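PDB 4PF8: TRAP-T family transporter, DctP (Periplasmic binding) subunit from Sulfitobacter sp. NAS-14.1, which binds beta-D-galacturonate as the periplasmic solute-binding subunit of a TRAP transporter and probably delivers it to the membrane components for uptake. Local coordinates for residues Y141-R146 with I232-C237; G68-A73 with G85-G90. All blocks are in the same frame, centred on the assembly; numbering follows the deposited sequence.

Contact 1: Y141-R146 with I232-C237. With GTR (beta-D-galactopyranuronic acid), chain D.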
ATOM      1  N   TYR A 141      -2.153  -1.905   8.427  1.00  7.42           N
ATOM      2  CA  TYR A 141      -2.284  -0.449   8.404  1.00  7.43           C
ATOM      3  C   TYR A 141      -3.153  -0.012   7.229  1.00  9.38           C
ATOM      4  O   TYR A 141      -3.219  -0.678   6.198  1.00 10.54           O
ATOM      5  CB  TYR A 141      -0.902   0.209   8.282  1.00  9.82           C
ATOM      6  CG  TYR A 141      -0.037   0.308   9.546  1.00  7.74           C
ATOM      7  CD1 TYR A 141      -0.237  -0.508  10.647  1.00  9.36           C
ATOM      8  CD2 TYR A 141       0.999   1.227   9.606  1.00  8.90           C
ATOM      9  CE1 TYR A 141       0.588  -0.391  11.786  1.00  9.62           C
ATOM     10  CE2 TYR A 141       1.802   1.353  10.719  1.00  9.97           C
ATOM     11  CZ  TYR A 141       1.602   0.549  11.800  1.00  8.98           C
ATOM     12  OH  TYR A 141       2.425   0.686  12.896  1.00 12.56           O
ATOM     13  N   ASP A 142      -3.834   1.110   7.413  1.00  8.63           N
ATOM     14  CA  ASP A 142      -4.729   1.700   6.421  1.00  7.26           C
ATOM     15  C   ASP A 142      -3.943   2.528   5.415  1.00  8.70           C
ATOM     16  O   ASP A 142      -3.074   3.306   5.789  1.00  8.57           O
ATOM     17  CB  ASP A 142      -5.702   2.609   7.182  1.00  8.50           C
ATOM     18  CG  ASP A 142      -6.951   2.999   6.396  1.00 10.15           C
ATOM     19  OD1 ASP A 142      -7.017   2.845   5.155  1.00  9.73           O
ATOM     20  OD2 ASP A 142      -7.893   3.498   7.082  1.00 12.77           O
ATOM     21  N   ALA A 143      -4.247   2.353   4.138  1.00  6.89           N
ATOM     22  CA  ALA A 143      -3.711   3.220   3.098  1.00  6.59           C
ATOM     23  C   ALA A 143      -4.839   3.738   2.208  1.00  6.04           C
ATOM     24  O   ALA A 143      -4.620   4.122   1.052  1.00  7.52           O
ATOM     25  CB  ALA A 143      -2.664   2.510   2.275  1.00  8.29           C
ATOM     26  N   GLY A 144      -6.038   3.773   2.768  1.00  6.63           N
ATOM     27  CA  GLY A 144      -7.159   4.343   2.052  1.00  7.46           C
ATOM     28  C   GLY A 144      -7.338   3.726   0.687  1.00  7.95           C
ATOM     29  O   GLY A 144      -7.102   2.555   0.503  1.00  6.62           O
ATOM     30  N   ALA A 145      -7.832   4.531  -0.259  1.00  8.57           N
ATOM     31  CA  ALA A 145      -8.069   4.081  -1.637  1.00  6.95           C
ATOM     32  C   ALA A 145      -7.216   4.910  -2.578  1.00  6.97           C
ATOM     33  O   ALA A 145      -6.959   6.073  -2.322  1.00  7.76           O
ATOM     34  CB  ALA A 145      -9.540   4.247  -2.012  1.00  7.59           C
ATOM     35  N   ARG A 146      -6.763   4.302  -3.667  1.00  5.77           N
ATOM     36  CA  ARG A 146      -5.913   4.961  -4.642  1.00  6.50           C
ATOM     37  C   ARG A 146      -6.733   5.516  -5.791  1.00  7.01           C
ATOM     38  O   ARG A 146      -7.638   4.843  -6.269  1.00  7.74           O
ATOM     39  CB  ARG A 146      -4.873   3.980  -5.167  1.00  8.55           C
ATOM     40  CG  ARG A 146      -4.010   3.385  -4.068  1.00  7.82           C
ATOM     41  CD  ARG A 146      -3.109   2.255  -4.581  1.00  7.74           C
ATOM     42  NE  ARG A 146      -2.037   2.682  -5.468  1.00  7.56           N
ATOM     43  CZ  ARG A 146      -0.791   2.986  -5.087  1.00  7.31           C
ATOM     44  NH1 ARG A 146      -0.444   2.944  -3.813  1.00  6.73           N
ATOM     45  NH2 ARG A 146       0.122   3.313  -5.978  1.00  8.15           N
ATOM     46  N   ILE A 232      -5.477  -1.016  -0.963  1.00  8.38           N
ATOM     47  CA  ILE A 232      -4.363  -1.932  -0.763  1.00  8.80           C
ATOM     48  C   ILE A 232      -3.886  -1.828   0.678  1.00  7.80           C
ATOM     49  O   ILE A 232      -3.326  -0.821   1.067  1.00  7.39           O
ATOM     50  CB  ILE A 232      -3.211  -1.685  -1.760  1.00  7.51           C
ATOM     51  CG1 ILE A 232      -3.746  -1.805  -3.195  1.00 11.68           C
ATOM     52  CG2 ILE A 232      -2.101  -2.687  -1.552  1.00 10.78           C
ATOM     53  CD1 ILE A 232      -2.724  -1.726  -4.213  1.00 15.12           C
ATOM     54  N   PRO A 233      -4.153  -2.868   1.473  1.00  7.54           N
ATOM     55  CA  PRO A 233      -3.698  -2.824   2.868  1.00  8.59           C
ATOM     56  C   PRO A 233      -2.198  -2.834   2.963  1.00  9.18           C
ATOM     57  O   PRO A 233      -1.537  -3.258   2.019  1.00  7.37           O
ATOM     58  CB  PRO A 233      -4.238  -4.128   3.464  1.00  8.15           C
ATOM     59  CG  PRO A 233      -5.230  -4.644   2.469  1.00 13.61           C
ATOM     60  CD  PRO A 233      -4.799  -4.143   1.150  1.00  8.44           C
ATOM     61  N   GLU A 234      -1.672  -2.365   4.093  1.00  7.61           N
ATOM     62  CA  GLU A 234      -0.246  -2.419   4.348  1.00  7.98           C
ATOM     63  C   GLU A 234      -0.042  -3.265   5.572  1.00  8.67           C
ATOM     64  O   GLU A 234      -0.950  -3.406   6.398  1.00 13.29           O
ATOM     65  CB  GLU A 234       0.310  -1.017   4.528  1.00  9.59           C
ATOM     66  CG  GLU A 234      -0.175  -0.160   3.394  1.00 10.69           C
ATOM     67  CD  GLU A 234       0.645   1.056   3.134  1.00 12.34           C
ATOM     68  OE1 GLU A 234       1.210   1.627   4.090  1.00 13.38           O
ATOM     69  OE2 GLU A 234       0.712   1.452   1.940  1.00 10.15           O
ATOM     70  N   CYS A 235       1.126  -3.858   5.684  1.00  7.91           N
ATOM     71  CA  CYS A 235       1.383  -4.781   6.752  1.00  9.71           C
ATOM     72  C   CYS A 235       2.586  -4.326   7.553  1.00 11.36           C
ATOM     73  O   CYS A 235       3.674  -4.141   6.987  1.00 10.25           O
ATOM     74  CB  CYS A 235       1.597  -6.153   6.159  1.00 12.75           C
ATOM     75  SG  CYS A 235       1.882  -7.417   7.364  1.00 20.62           S
ATOM     76  N   LEU A 236       2.355  -4.093   8.837  1.00  8.88           N
ATOM     77  CA  LEU A 236       3.434  -3.934   9.803  1.00  7.44           C
ATOM     78  C   LEU A 236       3.918  -5.346  10.057  1.00  8.90           C
ATOM     79  O   LEU A 236       3.153  -6.208  10.500  1.00 10.39           O
ATOM     80  CB  LEU A 236       2.938  -3.319  11.124  1.00 11.36           C
ATOM     81  CG  LEU A 236       3.993  -3.358  12.237  1.00 12.97           C
ATOM     82  CD1 LEU A 236       5.186  -2.456  11.964  1.00 12.48           C
ATOM     83  CD2 LEU A 236       3.330  -2.993  13.576  1.00 16.98           C
ATOM     84  N   CYS A 237       5.173  -5.606   9.731  1.00 10.48           N
ATOM     85  CA  CYS A 237       5.661  -6.954   9.881  1.00 13.58           C
ATOM     86  C   CYS A 237       7.093  -7.023  10.297  1.00 13.33           C
ATOM     87  O   CYS A 237       7.836  -6.060  10.238  1.00 12.44           O
ATOM     88  CB  CYS A 237       5.522  -7.698   8.588  1.00 13.71           C
ATOM     89  SG  CYS A 237       6.364  -6.899   7.257  1.00 18.39           S
TER
HETATM   90  C1  GTR D 402       1.630   4.276  -1.067  1.00  5.44           C
HETATM   91  C2  GTR D 402       2.056   3.171  -0.158  1.00  5.28           C
HETATM   92  C3  GTR D 402       3.556   3.002  -0.320  1.00  7.07           C
HETATM   93  C4  GTR D 402       3.920   2.658  -1.758  1.00  6.96           C
HETATM   94  C5  GTR D 402       3.361   3.788  -2.616  1.00  7.09           C
HETATM   95  C6  GTR D 402       3.587   3.496  -4.094  1.00  9.45           C
HETATM   96  O1  GTR D 402       0.179   4.449  -1.008  1.00  6.84           O
HETATM   97  O2  GTR D 402       1.753   3.579   1.204  1.00  6.58           O
HETATM   98  O3  GTR D 402       3.930   1.867   0.492  1.00  7.50           O
HETATM   99  O4  GTR D 402       3.277   1.416  -2.093  1.00  9.35           O
HETATM  100  O5  GTR D 402       1.948   3.974  -2.390  1.00  6.32           O
HETATM  101  O6A GTR D 402       2.700   3.933  -4.875  1.00  7.19           O
HETATM  102  O6B GTR D 402       4.673   2.984  -4.451  1.00  8.04           O
HETATM  103  O   HOH W   1      -0.532   4.066   4.636  1.00  9.60           O
HETATM  104  O   HOH W   2      -5.641   0.678   2.258  1.00  8.90           O
HETATM  105  O   HOH W   3      -4.671   1.787  -1.048  1.00  7.85           O

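Contact 2: G68-A73 with G85-G90. With GTR (beta-D-galactopyranuronic acid), chain D.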
ATOM      1  N   GLY A  68      16.058   1.342   1.004  1.00  9.84           N
ATOM      2  CA  GLY A  68      15.789   0.650  -0.247  1.00 10.52           C
ATOM      3  C   GLY A  68      14.422   0.931  -0.841  1.00  8.87           C
ATOM      4  O   GLY A  68      13.530   1.406  -0.158  1.00 10.15           O
ATOM      5  N   SER A  69      14.271   0.618  -2.119  1.00  8.51           N
ATOM      6  CA  SER A  69      12.974   0.559  -2.749  1.00  7.80           C
ATOM      7  C   SER A  69      12.143  -0.543  -2.111  1.00  8.93           C
ATOM      8  O   SER A  69      12.656  -1.438  -1.440  1.00  9.43           O
ATOM      9  CB  SER A  69      13.115   0.293  -4.243  1.00 11.51           C
ATOM     10  OG  SER A  69      13.487  -1.049  -4.467  1.00 16.39           O
ATOM     11  N   GLN A  70      10.843  -0.502  -2.320  1.00  7.02           N
ATOM     12  CA  GLN A  70       9.988  -1.405  -1.607  1.00  6.83           C
ATOM     13  C   GLN A  70      10.216  -2.891  -1.946  1.00  7.38           C
ATOM     14  O   GLN A  70      10.274  -3.717  -1.035  1.00  7.55           O
ATOM     15  CB  GLN A  70       8.504  -0.987  -1.731  1.00  6.74           C
ATOM     16  CG  GLN A  70       7.605  -1.835  -0.864  1.00  7.05           C
ATOM     17  CD  GLN A  70       6.368  -1.115  -0.324  1.00  7.69           C
ATOM     18  OE1 GLN A  70       5.860  -1.476   0.736  1.00 11.17           O
ATOM     19  NE2 GLN A  70       5.896  -0.107  -1.025  1.00  8.40           N
ATOM     20  N   PRO A  71      10.326  -3.250  -3.233  1.00  8.81           N
ATOM     21  CA  PRO A  71      10.577  -4.671  -3.534  1.00  8.94           C
ATOM     22  C   PRO A  71      11.885  -5.155  -2.882  1.00  9.42           C
ATOM     23  O   PRO A  71      11.940  -6.282  -2.374  1.00 10.85           O
ATOM     24  CB  PRO A  71      10.652  -4.710  -5.060  1.00 13.33           C
ATOM     25  CG  PRO A  71       9.865  -3.482  -5.509  1.00 12.75           C
ATOM     26  CD  PRO A  71      10.122  -2.440  -4.453  1.00 10.61           C
ATOM     27  N   ASP A  72      12.905  -4.304  -2.885  1.00  8.90           N
ATOM     28  CA  ASP A  72      14.206  -4.687  -2.321  1.00 10.38           C
ATOM     29  C   ASP A  72      14.119  -4.752  -0.799  1.00  9.73           C
ATOM     30  O   ASP A  72      14.741  -5.605  -0.198  1.00  8.93           O
ATOM     31  CB  ASP A  72      15.290  -3.706  -2.728  1.00 10.76           C
ATOM     32  CG  ASP A  72      15.628  -3.780  -4.210  1.00 18.69           C
ATOM     33  OD1 ASP A  72      15.414  -4.843  -4.849  1.00 19.29           O
ATOM     34  OD2 ASP A  72      16.117  -2.752  -4.728  1.00 22.06           O
ATOM     35  N   ALA A  73      13.322  -3.882  -0.184  1.00  8.06           N
ATOM     36  CA  ALA A  73      13.161  -3.919   1.271  1.00  7.87           C
ATOM     37  C   ALA A  73      12.450  -5.189   1.721  1.00  7.45           C
ATOM     38  O   ALA A  73      12.779  -5.779   2.748  1.00  7.59           O
ATOM     39  CB  ALA A  73      12.431  -2.674   1.759  1.00  8.69           C
ATOM     40  N   GLY A  85       9.178  -3.612   9.204  1.00  8.70           N
ATOM     41  CA  GLY A  85       8.803  -2.626   8.215  1.00  8.13           C
ATOM     42  C   GLY A  85       7.313  -2.516   8.098  1.00  7.14           C
ATOM     43  O   GLY A  85       6.595  -3.350   8.619  1.00  9.47           O
ATOM     44  N   VAL A  86       6.851  -1.466   7.452  1.00  6.98           N
ATOM     45  CA  VAL A  86       5.481  -1.435   6.963  1.00  6.69           C
ATOM     46  C   VAL A  86       5.563  -1.434   5.451  1.00  6.66           C
ATOM     47  O   VAL A  86       6.180  -0.541   4.857  1.00  7.76           O
ATOM     48  CB  VAL A  86       4.696  -0.225   7.448  1.00  7.30           C
ATOM     49  CG1 VAL A  86       3.357  -0.130   6.731  1.00  7.27           C
ATOM     50  CG2 VAL A  86       4.482  -0.303   8.960  1.00  9.19           C
ATOM     51  N   PHE A  87       4.956  -2.448   4.869  1.00  7.78           N
ATOM     52  CA  PHE A  87       4.973  -2.654   3.428  1.00  7.24           C
ATOM     53  C   PHE A  87       3.560  -2.650   2.863  1.00  6.44           C
ATOM     54  O   PHE A  87       2.666  -3.314   3.396  1.00  8.80           O
ATOM     55  CB  PHE A  87       5.578  -4.016   3.060  1.00 11.29           C
ATOM     56  CG  PHE A  87       6.975  -4.237   3.530  1.00 10.82           C
ATOM     57  CD1 PHE A  87       8.000  -3.390   3.189  1.00  9.11           C
ATOM     58  CD2 PHE A  87       7.291  -5.381   4.241  1.00 17.13           C
ATOM     59  CE1 PHE A  87       9.284  -3.615   3.614  1.00 11.01           C
ATOM     60  CE2 PHE A  87       8.606  -5.628   4.651  1.00 18.62           C
ATOM     61  CZ  PHE A  87       9.589  -4.720   4.348  1.00 13.10           C
ATOM     62  N   SER A  88       3.387  -1.971   1.747  1.00  8.06           N
ATOM     63  CA  SER A  88       2.164  -2.141   0.984  1.00  7.85           C
ATOM     64  C   SER A  88       2.131  -3.578   0.505  1.00 10.34           C
ATOM     65  O   SER A  88       3.162  -4.116   0.060  1.00  9.21           O
ATOM     66  CB  SER A  88       2.189  -1.208  -0.210  1.00  9.31           C
ATOM     67  OG  SER A  88       1.085  -1.406  -1.088  1.00  9.22           O
ATOM     68  N   LEU A  89       0.952  -4.192   0.529  1.00  9.51           N
ATOM     69  CA  LEU A  89       0.824  -5.506  -0.067  1.00  7.84           C
ATOM     70  C   LEU A  89       0.916  -5.469  -1.606  1.00  8.47           C
ATOM     71  O   LEU A  89       1.053  -6.512  -2.247  1.00 11.57           O
ATOM     72  CB  LEU A  89      -0.459  -6.157   0.405  1.00  9.23           C
ATOM     73  CG  LEU A  89      -0.324  -6.899   1.723  1.00 14.47           C
ATOM     74  CD1 LEU A  89       0.110  -6.009   2.846  1.00 25.98           C
ATOM     75  CD2 LEU A  89      -1.643  -7.605   2.085  1.00 16.50           C
ATOM     76  N   GLY A  90       0.888  -4.282  -2.203  1.00  9.68           N
ATOM     77  CA  GLY A  90       0.949  -4.171  -3.648  1.00  9.84           C
ATOM     78  C   GLY A  90       2.199  -4.829  -4.224  1.00 10.76           C
ATOM     79  O   GLY A  90       2.133  -5.750  -5.027  1.00 13.12           O
TER
HETATM   80  C1  GTR D 402       1.630   4.276  -1.067  1.00  5.44           C
HETATM   81  C2  GTR D 402       2.056   3.171  -0.158  1.00  5.28           C
HETATM   82  C3  GTR D 402       3.556   3.002  -0.320  1.00  7.07           C
HETATM   83  C4  GTR D 402       3.920   2.658  -1.758  1.00  6.96           C
HETATM   84  C5  GTR D 402       3.361   3.788  -2.616  1.00  7.09           C
HETATM   85  C6  GTR D 402       3.587   3.496  -4.094  1.00  9.45           C
HETATM   86  O1  GTR D 402       0.179   4.449  -1.008  1.00  6.84           O
HETATM   87  O2  GTR D 402       1.753   3.579   1.204  1.00  6.58           O
HETATM   88  O3  GTR D 402       3.930   1.867   0.492  1.00  7.50           O
HETATM   89  O4  GTR D 402       3.277   1.416  -2.093  1.00  9.35           O
HETATM   90  O5  GTR D 402       1.948   3.974  -2.390  1.00  6.32           O
HETATM   91  O6A GTR D 402       2.700   3.933  -4.875  1.00  7.19           O
HETATM   92  O6B GTR D 402       4.673   2.984  -4.451  1.00  8.04           O

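Contact 1: Y141-R146 with I232-C237
Tyr141 and Glu234 form an antiparallel hydrogen-bonded pair: Glu234 N reaches Tyr141 O at 3.1 Å, nearly straight (165°), and Tyr141 N gives a shorter, more bent bond to Glu234 O. The Glu234 side chain illustrates how a strand can deliver a carboxylate to a sugar. Its CB lies 4.1 Å from Tyr141 CB on the same face of the sheet; CG, anti to the carbonyl carbon (chi1 -49°), passes Ala143 CB, and the chain runs extended to OE2, which accepts a very short bond of 2.5 Å from O2 of the galacturonate. OE1 takes a weak bond from a water that also donates to Asp142 O. Leu236 CB packs obliquely against Tyr141 CE1 at 3.8 Å, while the Tyr141 hydroxyl is hydrogen-bonded to Ser261 of helix 248-282. Beyond the pair, one water joins Gly144 O to Ile232 N; a second, held by Ala143 N and Gly144 O, reaches Ile232 O only weakly. Arg146 bends at chi3 (69°), bringing NH2 to GTR O6A at 2.9 Å and NH1 to the ring oxygen O5 at 3.0 Å; its NE forms a salt bridge with Glu206. A leucine in place of Arg146 would probably leave the sugar carboxylate without this positive partner and Glu206 without its mate. Two linkers side by side between the two sheets, the sugar beside them, fit the interlobe hinge of this solute-binding family.

Contact 2: G68-A73 with G85-G90
This is a helix-to-strand contact within one lobe of the binding protein, where the start of helix 70-79 meets the end of strand 84-88 beside the sugar. A single side chain, Gln70, carries its polar part. Its CG stands opposite the backbone N (chi1 -174°) and the chain bends at chi2, which takes the amide across to the strand. There OE1 accepts from Ser88 N at 2.7 Å, the donor tilted 28° from the carbonyl plane, and the same oxygen lies at the edge of the Phe87 ring. Apolar packing follows farther along the helix: Ala73 CB rests 3.8 Å from Phe87 CE1, and the ring also meets Trp29 of the adjacent strand. Ser88, last in the strand, is also the N-cap of the short helix that follows, its OG accepting from Gly90 N at 3.1 Å, while its CB approaches GTR O4 at 3.4 Å. Gln70 NE2 in turn donates to GTR O3 at 3.2 Å. Because a backbone N-H can pair with the amide oxygen but not with NH2, the bond from Ser88 fixes the amide flip and presents NE2 to the sugar as a donor.

Contacts 1 and 2 have centres about 12 Å apart and share a sheet, since strands 84-88 and 234-239 are neighbours in it. Probable backbone hydrogen bonds join them, Cys235 N to Phe87 O at 2.8 Å and Cys237 N to Gly85 O at 2.9 Å, and Ile232 CG2 packs 3.5 Å from Ser88 OG. Along the chain they follow in series, contact 2 being complete before contact 1 begins. Both contribute hydrogen bonds to the same galacturonate. His32, Arg167 and Asn207 add further hydrogen bonds, so recognition is shared among several parts of the fold.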